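Local coordinates for DUF4848 domain-containing protein (Bacteroides thetaiotaomicron, PDB 4LB8), which is of unknown function, belongs to the DUF4848 family, and joins an N-terminal region of helices and a small sheet to a C-terminal beta-rich part, at residues K29-D32 with V33-E37; L41-S44 with A45-T48. All coordinates share one frame; numbering follows the deposited sequence.

How the interactions relate
Interactions 1 and 2 sit at the two ends of helix 33-44, their centres about 16 Å apart, on the same side of the chain's centre. Interaction 1 starts the helix at the surface, where strand 27-30 turns into it; the Asp32 carboxylate caps the helix, with the Ser35 hydroxyl as a second donor to it, while Phe30, the buried residue of this contact, pairs with Tyr36 alongside. Interaction 2 ends the helix in a partly buried place, just before helix 48-57. Its bonds are mostly between backbone atoms, with a selenomethionine chain laid along the last turn in place of an aromatic pair. The second subunit reaches five residues of interaction 2, but only Glu37 of interaction 1, which packs on its Ile191.

Interaction 1 (K29-D32 with V33-E37); sequences KFKD and VESYE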
loop_
_atom_site.group_PDB
_atom_site.type_symbol
_atom_site.label_atom_id
_atom_site.label_comp_id
_atom_site.label_asym_id
_atom_site.label_seq_id
_atom_site.Cartn_x
_atom_site.Cartn_y
_atom_site.Cartn_z
ATOM N N LYS A 29 19.395 -18.437 34.053
ATOM C CA LYS A 29 19.149 -19.869 34.136
ATOM C C LYS A 29 17.796 -20.098 34.802
ATOM O O LYS A 29 17.532 -19.533 35.856
ATOM C CB LYS A 29 20.282 -20.587 34.900
ATOM C CG LYS A 29 20.141 -22.111 35.026
ATOM C CD LYS A 29 20.919 -22.616 36.234
ATOM C CE LYS A 29 21.530 -24.003 36.103
ATOM N NZ LYS A 29 22.718 -24.032 35.187
ATOM N N PHE A 30 16.935 -20.894 34.161
ATOM C CA PHE A 30 15.643 -21.300 34.702
ATOM C C PHE A 30 15.786 -22.712 35.238
ATOM O O PHE A 30 16.656 -23.454 34.774
ATOM C CB PHE A 30 14.527 -21.208 33.647
ATOM C CG PHE A 30 14.241 -19.792 33.223
ATOM C CD1 PHE A 30 13.542 -18.921 34.062
ATOM C CD2 PHE A 30 14.697 -19.308 31.996
ATOM C CE1 PHE A 30 13.296 -17.599 33.675
ATOM C CE2 PHE A 30 14.443 -17.988 31.613
ATOM C CZ PHE A 30 13.737 -17.146 32.449
ATOM N N LYS A 31 14.971 -23.071 36.238
ATOM C CA LYS A 31 14.988 -24.394 36.885
ATOM C C LYS A 31 14.567 -25.468 35.864
ATOM O O LYS A 31 15.268 -26.467 35.710
ATOM C CB LYS A 31 14.068 -24.386 38.137
ATOM C CG LYS A 31 13.891 -25.719 38.864
ATOM C CD LYS A 31 13.101 -25.555 40.174
ATOM C CE LYS A 31 11.666 -26.039 40.102
ATOM N NZ LYS A 31 11.565 -27.522 40.212
ATOM N N ASP A 32 13.463 -25.212 35.134
ATOM C CA ASP A 32 12.859 -26.111 34.146
ATOM C C ASP A 32 12.049 -25.322 33.085
ATOM O O ASP A 32 12.085 -24.091 33.087
ATOM C CB ASP A 32 11.963 -27.155 34.849
ATOM C CG ASP A 32 11.147 -26.636 36.013
ATOM O OD1 ASP A 32 10.545 -25.546 35.887
ATOM O OD2 ASP A 32 11.083 -27.325 37.036
ATOM N N VAL A 33 11.349 -26.033 32.171
ATOM C CA VAL A 33 10.554 -25.404 31.125
ATOM C C VAL A 33 9.376 -24.615 31.763
ATOM O O VAL A 33 9.077 -23.496 31.322
ATOM C CB VAL A 33 10.087 -26.435 30.052
ATOM C CG1 VAL A 33 9.059 -25.824 29.097
ATOM C CG2 VAL A 33 11.279 -26.958 29.254
ATOM N N GLU A 34 8.758 -25.197 32.813
ATOM C CA GLU A 34 7.609 -24.677 33.559
ATOM C C GLU A 34 7.943 -23.318 34.196
ATOM O O GLU A 34 7.154 -22.377 34.063
ATOM C CB GLU A 34 7.165 -25.715 34.611
ATOM C CG GLU A 34 5.983 -25.312 35.479
ATOM C CD GLU A 34 5.989 -25.888 36.884
ATOM O OE1 GLU A 34 7.084 -26.009 37.484
ATOM O OE2 GLU A 34 4.887 -26.178 37.405
ATOM N N SER A 35 9.135 -23.209 34.814
ATOM C CA SER A 35 9.649 -21.982 35.423
ATOM C C SER A 35 9.810 -20.888 34.377
ATOM O O SER A 35 9.347 -19.767 34.582
ATOM C CB SER A 35 10.981 -22.249 36.122
ATOM O OG SER A 35 10.778 -23.158 37.191
ATOM N N TYR A 36 10.424 -21.233 33.238
ATOM C CA TYR A 36 10.686 -20.329 32.124
ATOM C C TYR A 36 9.352 -19.784 31.545
ATOM O O TYR A 36 9.176 -18.564 31.482
ATOM C CB TYR A 36 11.565 -21.041 31.047
ATOM C CG TYR A 36 11.375 -20.504 29.649
ATOM C CD1 TYR A 36 11.823 -19.230 29.303
ATOM C CD2 TYR A 36 10.656 -21.220 28.700
ATOM C CE1 TYR A 36 11.564 -18.687 28.049
ATOM C CE2 TYR A 36 10.395 -20.689 27.442
ATOM C CZ TYR A 36 10.842 -19.417 27.126
ATOM O OH TYR A 36 10.607 -18.903 25.883
ATOM N N GLU A 37 8.413 -20.679 31.172
ATOM C CA GLU A 37 7.125 -20.304 30.583
ATOM C C GLU A 37 6.322 -19.443 31.541
ATOM O O GLU A 37 5.687 -18.499 31.092
ATOM C CB GLU A 37 6.328 -21.535 30.131
ATOM C CG GLU A 37 6.793 -22.059 28.775
ATOM C CD GLU A 37 6.331 -23.452 28.387
ATOM O OE1 GLU A 37 6.010 -24.249 29.300
ATOM O OE2 GLU A 37 6.367 -23.773 27.174
#
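Asp32 OD1 is gripped by two donors of Ser35, the backbone N at 2.9 Å and the hydroxyl OG at 2.7 Å, in an N-cap that starts helix 33-44 directly after strand 27-30. The amide comes in nearly along the C-O axis of the carboxylate, whereas OG approaches from above its plane, 42° out of it. The carboxylate is turned forward over the first turn, its CG between its own N and carbonyl carbon (chi1 39°). The other oxygen, OD2, forms a salt bridge with Lys31 NZ at 3.2 Å, a weak hydrogen bond that probably eases the crowding of like charges between Asp32 and Glu34. The first turn adds a weak bond from Tyr36 N to Asp32 O.

Next to the cap, Phe30 of the strand packs against Tyr36, whose CA rests over one face of the buried Phe30 ring, 3.9 Å from the ring centroid, a CH-pi contact. The edge of Tyr36 is turned toward the face of Phe30, in an offset edge-to-face pair with planes at 62°. Phe126 adds another edge-to-face partner for Phe30, and Tyr36 OH bonds to Asn123 OD1. On that Tyr36 edge, CD1 stands 3.7 Å from Phe30 CE2.

Interaction 2 (L41-S44 with A45-T48); sequences LKVS and AMST
The C-terminal end of helix 33-44 runs here into the short link that leads to helix 48-57, a helix-loop-helix connection in which the last turn loses its regular bonding. Ala45 N divides itself between two carbonyls, with weak bonds to Leu41 O at 3.2 Å and to Lys42 O at 3.4 Å. The next amide, Met46 N, bonds to Val43 O at 3.2 Å, coming from well above the carbonyl plane, 59° out of it; the same oxygen also accepts from Gln51 NE2 of the following helix.

The side chain of Met46, a selenomethionine, folds back along the turn. With CG beside the backbone N and anti to the carbonyl carbon (chi1 -66°), the chain is extended beyond that point, and CG lies 3.4 Å from Lys42 O. Its terminal CE reaches Val43 CG2 at 4.2 Å, the two side chains crossing at a slant, and Phe54 of helix 48-57 touches both. Ala45 CB, meanwhile, sits 3.3 Å from Leu41 O.

Ser44 faces the second subunit, where its carbonyl O accepts from Lys257 NZ and its OG bonds to Val258 N of that neighbouring chain. Lys257 of the other subunit at the carbonyl end of the helix probably complements the partial negative charge there, so the helix terminus is satisfied partly across the subunit interface.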
loop_
_atom_site.group_PDB
_atom_site.type_symbol
_atom_site.label_atom_id
_atom_site.label_comp_id
_atom_site.label_asym_id
_atom_site.label_seq_id
_atom_site.Cartn_x
_atom_site.Cartn_y
_atom_site.Cartn_z
ATOM N N LEU A 41 5.407 -15.310 31.033
ATOM C CA LEU A 41 4.032 -14.830 31.175
ATOM C C LEU A 41 3.951 -13.692 32.185
ATOM O O LEU A 41 3.409 -12.633 31.860
ATOM C CB LEU A 41 3.086 -15.981 31.600
ATOM C CG LEU A 41 1.612 -15.583 31.848
ATOM C CD1 LEU A 41 0.936 -15.152 30.532
ATOM C CD2 LEU A 41 0.859 -16.715 32.481
ATOM N N LYS A 42 4.488 -13.912 33.412
ATOM C CA LYS A 42 4.481 -12.909 34.487
ATOM C C LYS A 42 5.259 -11.653 34.064
ATOM O O LYS A 42 4.704 -10.566 34.161
ATOM C CB LYS A 42 5.022 -13.468 35.810
ATOM C CG LYS A 42 4.314 -14.716 36.360
ATOM C CD LYS A 42 3.037 -14.442 37.149
ATOM C CE LYS A 42 2.391 -15.724 37.635
ATOM N NZ LYS A 42 1.237 -15.461 38.546
ATOM N N VAL A 43 6.485 -11.799 33.529
ATOM C CA VAL A 43 7.287 -10.645 33.096
ATOM C C VAL A 43 6.670 -9.955 31.859
ATOM O O VAL A 43 6.558 -8.733 31.883
ATOM C CB VAL A 43 8.778 -10.991 32.874
ATOM C CG1 VAL A 43 9.570 -9.785 32.361
ATOM C CG2 VAL A 43 9.388 -11.503 34.168
ATOM N N SER A 44 6.221 -10.700 30.818
ATOM C CA SER A 44 5.642 -10.030 29.643
ATOM C C SER A 44 4.334 -9.283 29.948
ATOM O O SER A 44 3.969 -8.430 29.152
ATOM C CB SER A 44 5.434 -10.990 28.475
ATOM O OG SER A 44 4.317 -11.841 28.659
ATOM N N ALA A 45 3.681 -9.536 31.116
ATOM C CA ALA A 45 2.403 -8.904 31.502
ATOM C C ALA A 45 2.569 -7.612 32.311
ATOM O O ALA A 45 1.604 -6.845 32.491
ATOM C CB ALA A 45 1.565 -9.881 32.280
HETATM N N MSE A 46 3.800 -7.365 32.766
HETATM C CA MSE A 46 4.201 -6.171 33.500
HETATM C C MSE A 46 4.288 -4.948 32.591
HETATM O O MSE A 46 4.337 -5.075 31.362
HETATM C CB MSE A 46 5.581 -6.410 34.117
HETATM C CG MSE A 46 5.596 -7.482 35.189
HETATM SE SE MSE A 46 7.366 -7.564 35.930
HETATM C CE MSE A 46 7.210 -9.273 36.916
ATOM N N SER A 47 4.372 -3.755 33.197
ATOM C CA SER A 47 4.583 -2.514 32.456
ATOM C C SER A 47 6.064 -2.416 32.147
ATOM O O SER A 47 6.867 -3.060 32.844
ATOM C CB SER A 47 4.115 -1.312 33.264
ATOM O OG SER A 47 4.921 -1.137 34.416
ATOM N N THR A 48 6.439 -1.622 31.132
ATOM C CA THR A 48 7.836 -1.463 30.732
ATOM C C THR A 48 8.712 -1.129 31.932
ATOM O O THR A 48 9.699 -1.838 32.146
ATOM C CB THR A 48 7.968 -0.436 29.628
ATOM O OG1 THR A 48 7.167 -0.859 28.519
ATOM C CG2 THR A 48 9.418 -0.253 29.183
#